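PDB 4LE6: organophosphorus hydrolase from Pseudomonas pseudoalcaligenes, which probably hydrolyses organophosphate triesters as a dizinc enzyme of the metallo-beta-lactamase superfamily. Local coordinates for residues A[92-97]-A[233-238]; A[141-146]-A[245-250]; A[253-256]-A[260-263]. All coordinates share one frame; numbering follows the deposited sequence.

All three contacts are buried, yet they differ in chemistry with their place in the fold. Contact 2 is the most central, about 7 Å from the centre of the chain, and is held by two zinc ions. Contact 1, about 14 Å out, joins the two facing sheets of the sandwich and is wholly apolar. The two share one sheet, because strands 231-237 and 240-246 are neighbours in it. Contact 3, about 16 Å out and with exposed Glu260 at its margin, closes a short turn by a valine pair and one amide hydrogen bond. It touches contact 2 directly: Leu250 N lies 2.7 Å from Gln255 OE1, a probable hydrogen bond, whereas contacts 1 and 3 do not meet.

Contact 1 (A[92-97]-A[233-238]); sequences YLINTG and YLFKSG
Ile94 and Phe235 meet between the two mixed sheets of the alpha-beta/beta-alpha sandwich, Ile94 from strand 85-95 and Phe235 from strand 231-237. Their CA atoms are 8.7 Å apart, a spacing bridged by their side chains.

The main interaction is a CH-pi contact. Ile94 CD1 stands 3.4 Å from the centroid of the Phe235 ring and only 4° off its normal, so the methyl sits over the middle of the face. The six ring carbons are nearly equidistant from it, from 3.6 Å for CD1 to 3.7 Å for CZ. The two side chains approach from opposite directions, and the extended outer torsion of Ile94 (chi2 175°) carries CD1 out to the ring. The second branch adds ordinary apolar packing: Ile94 CG2 lies 3.9 Å from Phe235 CD2, toward one side of the same ring. Near the ring plane, Thr96 CG2 approaches the edge more loosely, 4.5 Å from Phe235 CD2. Val244 and Ile103 also pack on both Ile94 and Phe235.

Polar groups are satisfied away from this interface. Thr96 OG1 is hydrogen-bonded to Asn99 N, and Asn95 OD1 accepts from Gly97 N at 2.9 Å, an Asx turn where the strand gives way to loop. Asn95 ND2 reaches Tyr127 OH and also Pro27 O of the second subunit.

With aliphatic carbon and an aromatic face as its chemistry, the contact probably rests on dispersion and burial, with the methyl centred over the ring face rather than at its edge.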
loop_
_atom_site.group_PDB
_atom_site.type_symbol
_atom_site.label_atom_id
_atom_site.label_comp_id
_atom_site.label_asym_id
_atom_site.label_seq_id
_atom_site.Cartn_x
_atom_site.Cartn_y
_atom_site.Cartn_z
ATOM N N TYR A 92 -5.145 -1.064 15.212
ATOM C CA TYR A 92 -3.694 -0.883 15.344
ATOM C C TYR A 92 -3.149 -1.426 16.649
ATOM O O TYR A 92 -3.701 -1.163 17.695
ATOM C CB TYR A 92 -3.354 0.597 15.172
ATOM C CG TYR A 92 -3.752 1.036 13.790
ATOM C CD1 TYR A 92 -2.888 0.859 12.715
ATOM C CD2 TYR A 92 -5.021 1.537 13.538
ATOM C CE1 TYR A 92 -3.248 1.230 11.452
ATOM C CE2 TYR A 92 -5.391 1.897 12.265
ATOM C CZ TYR A 92 -4.499 1.723 11.225
ATOM O OH TYR A 92 -4.866 2.067 9.936
ATOM N N LEU A 93 -2.051 -2.169 16.564
ATOM C CA LEU A 93 -1.442 -2.792 17.730
ATOM C C LEU A 93 -0.083 -2.160 17.903
ATOM O O LEU A 93 0.737 -2.226 16.994
ATOM C CB LEU A 93 -1.275 -4.287 17.477
ATOM C CG LEU A 93 -0.656 -5.138 18.580
ATOM C CD1 LEU A 93 -1.537 -5.138 19.807
ATOM C CD2 LEU A 93 -0.455 -6.552 18.050
ATOM N N ILE A 94 0.151 -1.511 19.037
ATOM C CA ILE A 94 1.398 -0.803 19.254
ATOM C C ILE A 94 2.100 -1.396 20.467
ATOM O O ILE A 94 1.531 -1.487 21.562
ATOM C CB ILE A 94 1.156 0.705 19.414
ATOM C CG1 ILE A 94 0.499 1.240 18.132
ATOM C CG2 ILE A 94 2.466 1.447 19.654
ATOM C CD1 ILE A 94 0.093 2.674 18.187
ATOM N N ASN A 95 3.326 -1.847 20.235
ATOM C CA ASN A 95 4.175 -2.390 21.292
ATOM C C ASN A 95 5.124 -1.263 21.691
ATOM O O ASN A 95 6.017 -0.887 20.915
ATOM C CB ASN A 95 4.949 -3.610 20.765
ATOM C CG ASN A 95 5.819 -4.265 21.826
ATOM O OD1 ASN A 95 6.320 -3.592 22.717
ATOM N ND2 ASN A 95 6.010 -5.584 21.730
ATOM N N THR A 96 4.894 -0.689 22.871
ATOM C CA THR A 96 5.641 0.467 23.335
ATOM C C THR A 96 6.816 0.061 24.221
ATOM O O THR A 96 7.466 0.916 24.815
ATOM C CB THR A 96 4.761 1.388 24.203
ATOM O OG1 THR A 96 4.428 0.721 25.432
ATOM C CG2 THR A 96 3.505 1.755 23.486
ATOM N N GLY A 97 7.073 -1.240 24.324
ATOM C CA GLY A 97 8.005 -1.744 25.321
ATOM C C GLY A 97 7.359 -1.871 26.702
ATOM O O GLY A 97 7.450 -2.919 27.343
ATOM N N TYR A 233 -5.984 8.812 19.573
ATOM C CA TYR A 233 -4.901 8.510 20.509
ATOM C C TYR A 233 -3.536 8.844 19.921
ATOM O O TYR A 233 -3.208 8.425 18.819
ATOM C CB TYR A 233 -4.968 7.043 20.945
ATOM C CG TYR A 233 -6.257 6.702 21.672
ATOM C CD1 TYR A 233 -6.451 7.055 23.003
ATOM C CD2 TYR A 233 -7.287 6.053 21.016
ATOM C CE1 TYR A 233 -7.632 6.755 23.661
ATOM C CE2 TYR A 233 -8.458 5.741 21.655
ATOM C CZ TYR A 233 -8.631 6.097 22.980
ATOM O OH TYR A 233 -9.815 5.776 23.608
ATOM N N LEU A 234 -2.735 9.573 20.692
ATOM C CA LEU A 234 -1.413 9.993 20.249
ATOM C C LEU A 234 -0.327 9.154 20.932
ATOM O O LEU A 234 -0.324 9.004 22.164
ATOM C CB LEU A 234 -1.221 11.477 20.555
ATOM C CG LEU A 234 0.091 12.124 20.127
ATOM C CD1 LEU A 234 0.208 12.153 18.612
ATOM C CD2 LEU A 234 0.146 13.532 20.725
ATOM N N PHE A 235 0.556 8.604 20.099
ATOM C CA PHE A 235 1.719 7.828 20.512
ATOM C C PHE A 235 2.968 8.604 20.111
ATOM O O PHE A 235 3.071 9.067 18.966
ATOM C CB PHE A 235 1.712 6.452 19.834
ATOM C CG PHE A 235 0.622 5.558 20.319
ATOM C CD1 PHE A 235 -0.673 5.711 19.865
ATOM C CD2 PHE A 235 0.881 4.592 21.268
ATOM C CE1 PHE A 235 -1.686 4.904 20.360
ATOM C CE2 PHE A 235 -0.115 3.792 21.753
ATOM C CZ PHE A 235 -1.403 3.953 21.308
ATOM N N LYS A 236 3.887 8.775 21.054
ATOM C CA LYS A 236 5.139 9.501 20.828
ATOM C C LYS A 236 6.322 8.683 21.313
ATOM O O LYS A 236 6.314 8.195 22.446
ATOM C CB LYS A 236 5.156 10.797 21.628
ATOM C CG LYS A 236 4.093 11.812 21.256
ATOM C CD LYS A 236 4.388 13.135 21.984
ATOM C CE LYS A 236 3.128 13.783 22.537
ATOM N NZ LYS A 236 3.437 14.905 23.492
ATOM N N SER A 237 7.341 8.554 20.474
ATOM C CA SER A 237 8.577 7.893 20.859
ATOM C C SER A 237 9.692 8.429 19.974
ATOM O O SER A 237 9.494 8.571 18.768
ATOM C CB SER A 237 8.431 6.378 20.659
ATOM O OG SER A 237 9.673 5.720 20.862
ATOM N N GLY A 238 10.839 8.753 20.569
ATOM C CA GLY A 238 12.013 9.161 19.814
ATOM C C GLY A 238 11.786 10.295 18.831
ATOM O O GLY A 238 12.307 10.255 17.716
#

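Contact 2 (A[141-146]-A[245-250]); sequences HPDHAC and WGDILL. With ZN (zinc ion), chain K; ZN (zinc ion), chain J.
Backbones stay well apart here, the closest CA pair being His144 and Gly246 at 8.7 Å, and the dizinc centre of the metallo-beta-lactamase fold spans the gap between short helix 142-145 and the end of strand 240-246. His141, Asp143 and His144 belong to the HxHxDH motif that begins at His139.

Asp247 joins the two metals through a single oxygen. Its OD2 is 2.1 Å from the chain K zinc and 2.2 Å from the chain J zinc, a monatomic carboxylate bridge. Water 1 is the second bridging ligand, 2.1 Å from the chain J zinc and also within bonding distance of the other ion, consistent with the bridging water or hydroxide of dizinc hydrolases.

The helix side supplies separate ligands to the two ions. His141 uses ND1 on the chain J zinc, which His139 and His226 complete. Asp143 OD2 and His144 NE2 bind the chain K zinc, with His294 as a further ligand. Asp143 has chi1 54°, with CG between its backbone N and carbonyl carbon, and this bends the carboxylate toward the metal. His144 and Asp247 approach from opposite directions, ring and carboxylate planes 66° apart.

A second shell fixes the ring of His144: its ND1 is hydrogen-bonded to Asp104, which probably makes NE2 a stronger donor to zinc. His141 occupies the N-cap position, and its carbonyl O accepts two backbone bonds, from His144 N and Ala145 N, each 2.9 Å long.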
loop_
_atom_site.group_PDB
_atom_site.type_symbol
_atom_site.label_atom_id
_atom_site.label_comp_id
_atom_site.label_asym_id
_atom_site.label_seq_id
_atom_site.Cartn_x
_atom_site.Cartn_y
_atom_site.Cartn_z
ATOM N N HIS A 141 -18.718 2.421 18.076
ATOM C CA HIS A 141 -19.370 1.887 16.901
ATOM C C HIS A 141 -19.013 0.403 16.747
ATOM O O HIS A 141 -17.923 -0.012 17.138
ATOM C CB HIS A 141 -18.952 2.669 15.648
ATOM C CG HIS A 141 -19.813 3.855 15.344
ATOM N ND1 HIS A 141 -19.434 4.832 14.442
ATOM C CD2 HIS A 141 -21.041 4.209 15.794
ATOM C CE1 HIS A 141 -20.392 5.738 14.358
ATOM N NE2 HIS A 141 -21.374 5.388 15.172
ATOM N N PRO A 142 -19.935 -0.393 16.177
ATOM C CA PRO A 142 -19.744 -1.839 16.009
ATOM C C PRO A 142 -18.420 -2.198 15.349
ATOM O O PRO A 142 -17.743 -3.119 15.820
ATOM C CB PRO A 142 -20.886 -2.242 15.080
ATOM C CG PRO A 142 -21.900 -1.175 15.204
ATOM C CD PRO A 142 -21.145 0.080 15.484
ATOM N N ASP A 143 -18.045 -1.461 14.301
ATOM C CA ASP A 143 -16.831 -1.789 13.534
ATOM C C ASP A 143 -15.531 -1.463 14.280
ATOM O O ASP A 143 -14.427 -1.661 13.748
ATOM C CB ASP A 143 -16.841 -1.142 12.132
ATOM C CG ASP A 143 -17.070 0.372 12.164
ATOM O OD1 ASP A 143 -18.012 0.813 12.841
ATOM O OD2 ASP A 143 -16.329 1.129 11.480
ATOM N N HIS A 144 -15.669 -0.995 15.520
ATOM C CA HIS A 144 -14.529 -0.700 16.385
ATOM C C HIS A 144 -14.582 -1.500 17.676
ATOM O O HIS A 144 -13.539 -1.880 18.238
ATOM C CB HIS A 144 -14.493 0.810 16.676
ATOM C CG HIS A 144 -14.380 1.632 15.434
ATOM N ND1 HIS A 144 -13.178 2.124 14.978
ATOM C CD2 HIS A 144 -15.308 1.981 14.512
ATOM C CE1 HIS A 144 -13.372 2.757 13.834
ATOM N NE2 HIS A 144 -14.658 2.691 13.532
ATOM N N ALA A 145 -15.795 -1.781 18.139
ATOM C CA ALA A 145 -15.977 -2.337 19.478
ATOM C C ALA A 145 -16.463 -3.780 19.484
ATOM O O ALA A 145 -16.211 -4.494 20.459
ATOM C CB ALA A 145 -16.937 -1.476 20.298
ATOM N N CYS A 146 -17.150 -4.223 18.432
ATOM C CA CYS A 146 -17.690 -5.583 18.454
ATOM C C CYS A 146 -16.592 -6.650 18.550
ATOM O O CYS A 146 -16.838 -7.754 19.029
ATOM C CB CYS A 146 -18.534 -5.862 17.222
ATOM S SG CYS A 146 -20.235 -5.254 17.362
ATOM N N TRP A 245 -6.357 7.786 14.706
ATOM C CA TRP A 245 -7.324 8.887 14.772
ATOM C C TRP A 245 -8.779 8.461 14.770
ATOM O O TRP A 245 -9.656 9.272 15.028
ATOM C CB TRP A 245 -7.031 10.000 13.738
ATOM C CG TRP A 245 -7.412 9.776 12.301
ATOM C CD1 TRP A 245 -8.091 8.721 11.761
ATOM C CD2 TRP A 245 -7.112 10.661 11.210
ATOM N NE1 TRP A 245 -8.242 8.906 10.400
ATOM C CE2 TRP A 245 -7.648 10.085 10.045
ATOM C CE3 TRP A 245 -6.448 11.891 11.115
ATOM C CZ2 TRP A 245 -7.539 10.694 8.794
ATOM C CZ3 TRP A 245 -6.346 12.496 9.874
ATOM C CH2 TRP A 245 -6.887 11.895 8.731
ATOM N N GLY A 246 -9.032 7.182 14.506
ATOM C CA GLY A 246 -10.381 6.677 14.480
ATOM C C GLY A 246 -11.076 7.065 13.180
ATOM O O GLY A 246 -10.530 6.897 12.088
ATOM N N ASP A 247 -12.288 7.583 13.317
ATOM C CA ASP A 247 -13.163 7.884 12.199
ATOM C C ASP A 247 -13.228 9.386 11.862
ATOM O O ASP A 247 -14.290 9.906 11.502
ATOM C CB ASP A 247 -14.558 7.330 12.504
ATOM C CG ASP A 247 -14.633 5.819 12.336
ATOM O OD1 ASP A 247 -13.566 5.175 12.275
ATOM O OD2 ASP A 247 -15.761 5.281 12.272
ATOM N N ILE A 248 -12.087 10.065 11.956
ATOM C CA ILE A 248 -11.950 11.453 11.483
ATOM C C ILE A 248 -12.462 11.602 10.061
ATOM O O ILE A 248 -13.054 12.612 9.693
ATOM C CB ILE A 248 -10.462 11.890 11.497
ATOM C CG1 ILE A 248 -9.938 11.908 12.929
ATOM C CG2 ILE A 248 -10.264 13.260 10.807
ATOM C CD1 ILE A 248 -10.801 12.733 13.911
ATOM N N LEU A 249 -12.237 10.588 9.243
ATOM C CA LEU A 249 -12.880 10.581 7.951
ATOM C C LEU A 249 -13.044 9.163 7.477
ATOM O O LEU A 249 -12.379 8.242 7.948
ATOM C CB LEU A 249 -12.151 11.453 6.928
ATOM C CG LEU A 249 -10.712 11.141 6.535
ATOM C CD1 LEU A 249 -10.663 10.197 5.331
ATOM C CD2 LEU A 249 -10.001 12.445 6.223
ATOM N N LEU A 250 -13.986 9.022 6.569
ATOM C CA LEU A 250 -14.473 7.743 6.116
ATOM C C LEU A 250 -14.087 7.450 4.672
ATOM O O LEU A 250 -14.084 6.296 4.270
ATOM C CB LEU A 250 -15.988 7.755 6.210
ATOM C CG LEU A 250 -16.613 6.484 6.767
ATOM C CD1 LEU A 250 -16.875 6.643 8.265
ATOM C CD2 LEU A 250 -17.877 6.210 5.988
HETATM ZN ZN ZN K . -15.769 3.182 11.863
HETATM ZN ZN ZN J . -17.642 5.126 13.481
HETATM O O HOH W 1 -17.524 3.326 12.343
#

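Contact 3 (A[253-256]-A[260-263]); sequences AVQF and EVVF
Gln255 and Val254 face Val261 across a compact turn that links helix 252-255 to strand 262-263, a short antiparallel partner of strand 62-63 in this metallo-beta-lactamase fold. The chain closes on itself here with only a few residues between the segments, and the CA atoms of Gln255 and Val261 come within 6.0 Å.

The tightly packed part joins one valine branch to another. Val254 CG1 is 3.8 Å from Val261 CG1 and 3.9 Å from Val261 CG2, so a single methyl rests against both branches of its partner. The side chains cross at about a right angle. In Val254 the touching methyl lies opposite the backbone N (chi1 175°), a torsion that points CG1 across to Val261. Helix 67-76 covers Val254 through Leu70, Leu73 and Leu74, while Leu62 packs on Val261, extending the apolar cluster beyond the turn.

The looser side is formed by Glu260 and Val262, on either side of Val261 in sequence. Glu260 is solvent-exposed and its side chain makes no contact with 253-256. Val262 directs its CB away from that segment and packs instead on Ser269 and Arg276 of helix 269-286.

The buried amide of Gln255 provides the polar part of the contact. Its OE1 is held by the backbone N atoms of Leu250 and Asn251, which fixes the rotation of the amide and joins the turn to the loop after Asp247. The side chain is extended beyond CG, bringing NE2 up to the backbone of Val261. There Gln255 NE2 donates to Val261 O over 3.0 Å, with an N-H...O angle of 166°; the acceptor lies close to the amide plane, but the donor stands 44° out of the carbonyl plane.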
loop_
_atom_site.group_PDB
_atom_site.type_symbol
_atom_site.label_atom_id
_atom_site.label_comp_id
_atom_site.label_asym_id
_atom_site.label_seq_id
_atom_site.Cartn_x
_atom_site.Cartn_y
_atom_site.Cartn_z
ATOM N N ALA A 253 -10.799 9.553 -0.665
ATOM C CA ALA A 253 -10.828 10.138 -2.003
ATOM C C ALA A 253 -11.624 11.419 -2.031
ATOM O O ALA A 253 -11.516 12.179 -2.982
ATOM C CB ALA A 253 -11.398 9.164 -3.023
ATOM N N VAL A 254 -12.410 11.668 -0.985
ATOM C CA VAL A 254 -13.318 12.816 -0.968
ATOM C C VAL A 254 -12.985 13.801 0.143
ATOM O O VAL A 254 -12.964 15.005 -0.095
ATOM C CB VAL A 254 -14.780 12.359 -0.788
ATOM C CG1 VAL A 254 -15.731 13.542 -0.650
ATOM C CG2 VAL A 254 -15.209 11.476 -1.929
ATOM N N GLN A 255 -12.735 13.291 1.349
ATOM C CA GLN A 255 -12.745 14.126 2.546
ATOM C C GLN A 255 -11.393 14.742 2.916
ATOM O O GLN A 255 -11.330 15.589 3.798
ATOM C CB GLN A 255 -13.295 13.333 3.735
ATOM C CG GLN A 255 -14.777 12.960 3.593
ATOM C CD GLN A 255 -15.286 12.163 4.779
ATOM O OE1 GLN A 255 -14.914 11.011 4.961
ATOM N NE2 GLN A 255 -16.115 12.782 5.604
ATOM N N PHE A 256 -10.311 14.306 2.277
ATOM C CA PHE A 256 -9.070 15.065 2.347
ATOM C C PHE A 256 -9.220 16.284 1.454
ATOM O O PHE A 256 -9.041 17.423 1.910
ATOM C CB PHE A 256 -7.876 14.217 1.927
ATOM C CG PHE A 256 -7.409 13.259 2.996
ATOM C CD1 PHE A 256 -6.617 13.702 4.039
ATOM C CD2 PHE A 256 -7.745 11.916 2.945
ATOM C CE1 PHE A 256 -6.168 12.815 5.023
ATOM C CE2 PHE A 256 -7.303 11.030 3.923
ATOM C CZ PHE A 256 -6.517 11.480 4.963
ATOM N N GLU A 260 -15.207 19.371 4.132
ATOM C CA GLU A 260 -16.556 19.852 4.453
ATOM C C GLU A 260 -17.582 18.737 4.248
ATOM O O GLU A 260 -18.677 18.789 4.803
ATOM C CB GLU A 260 -16.963 21.087 3.617
ATOM C CG GLU A 260 -17.068 20.842 2.107
ATOM C CD GLU A 260 -15.771 21.117 1.375
ATOM O OE1 GLU A 260 -14.692 20.935 1.978
ATOM O OE2 GLU A 260 -15.832 21.525 0.191
ATOM N N VAL A 261 -17.230 17.733 3.446
ATOM C CA VAL A 261 -18.150 16.632 3.157
ATOM C C VAL A 261 -18.359 15.783 4.414
ATOM O O VAL A 261 -17.400 15.447 5.104
ATOM C CB VAL A 261 -17.645 15.776 1.966
ATOM C CG1 VAL A 261 -18.475 14.501 1.796
ATOM C CG2 VAL A 261 -17.691 16.593 0.671
ATOM N N VAL A 262 -19.610 15.454 4.725
ATOM C CA VAL A 262 -19.921 14.746 5.976
ATOM C C VAL A 262 -20.527 13.362 5.733
ATOM O O VAL A 262 -20.966 13.052 4.627
ATOM C CB VAL A 262 -20.858 15.562 6.859
ATOM C CG1 VAL A 262 -20.253 16.943 7.096
ATOM C CG2 VAL A 262 -22.241 15.695 6.219
ATOM N N PHE A 263 -20.537 12.544 6.781
ATOM C CA PHE A 263 -21.056 11.188 6.715
ATOM C C PHE A 263 -22.422 11.118 7.410
ATOM O O PHE A 263 -22.587 11.641 8.515
ATOM C CB PHE A 263 -20.044 10.260 7.379
ATOM C CG PHE A 263 -20.398 8.804 7.319
ATOM C CD1 PHE A 263 -20.708 8.185 6.122
ATOM C CD2 PHE A 263 -20.365 8.039 8.468
ATOM C CE1 PHE A 263 -21.020 6.830 6.089
ATOM C CE2 PHE A 263 -20.658 6.689 8.435
ATOM C CZ PHE A 263 -20.988 6.087 7.256
#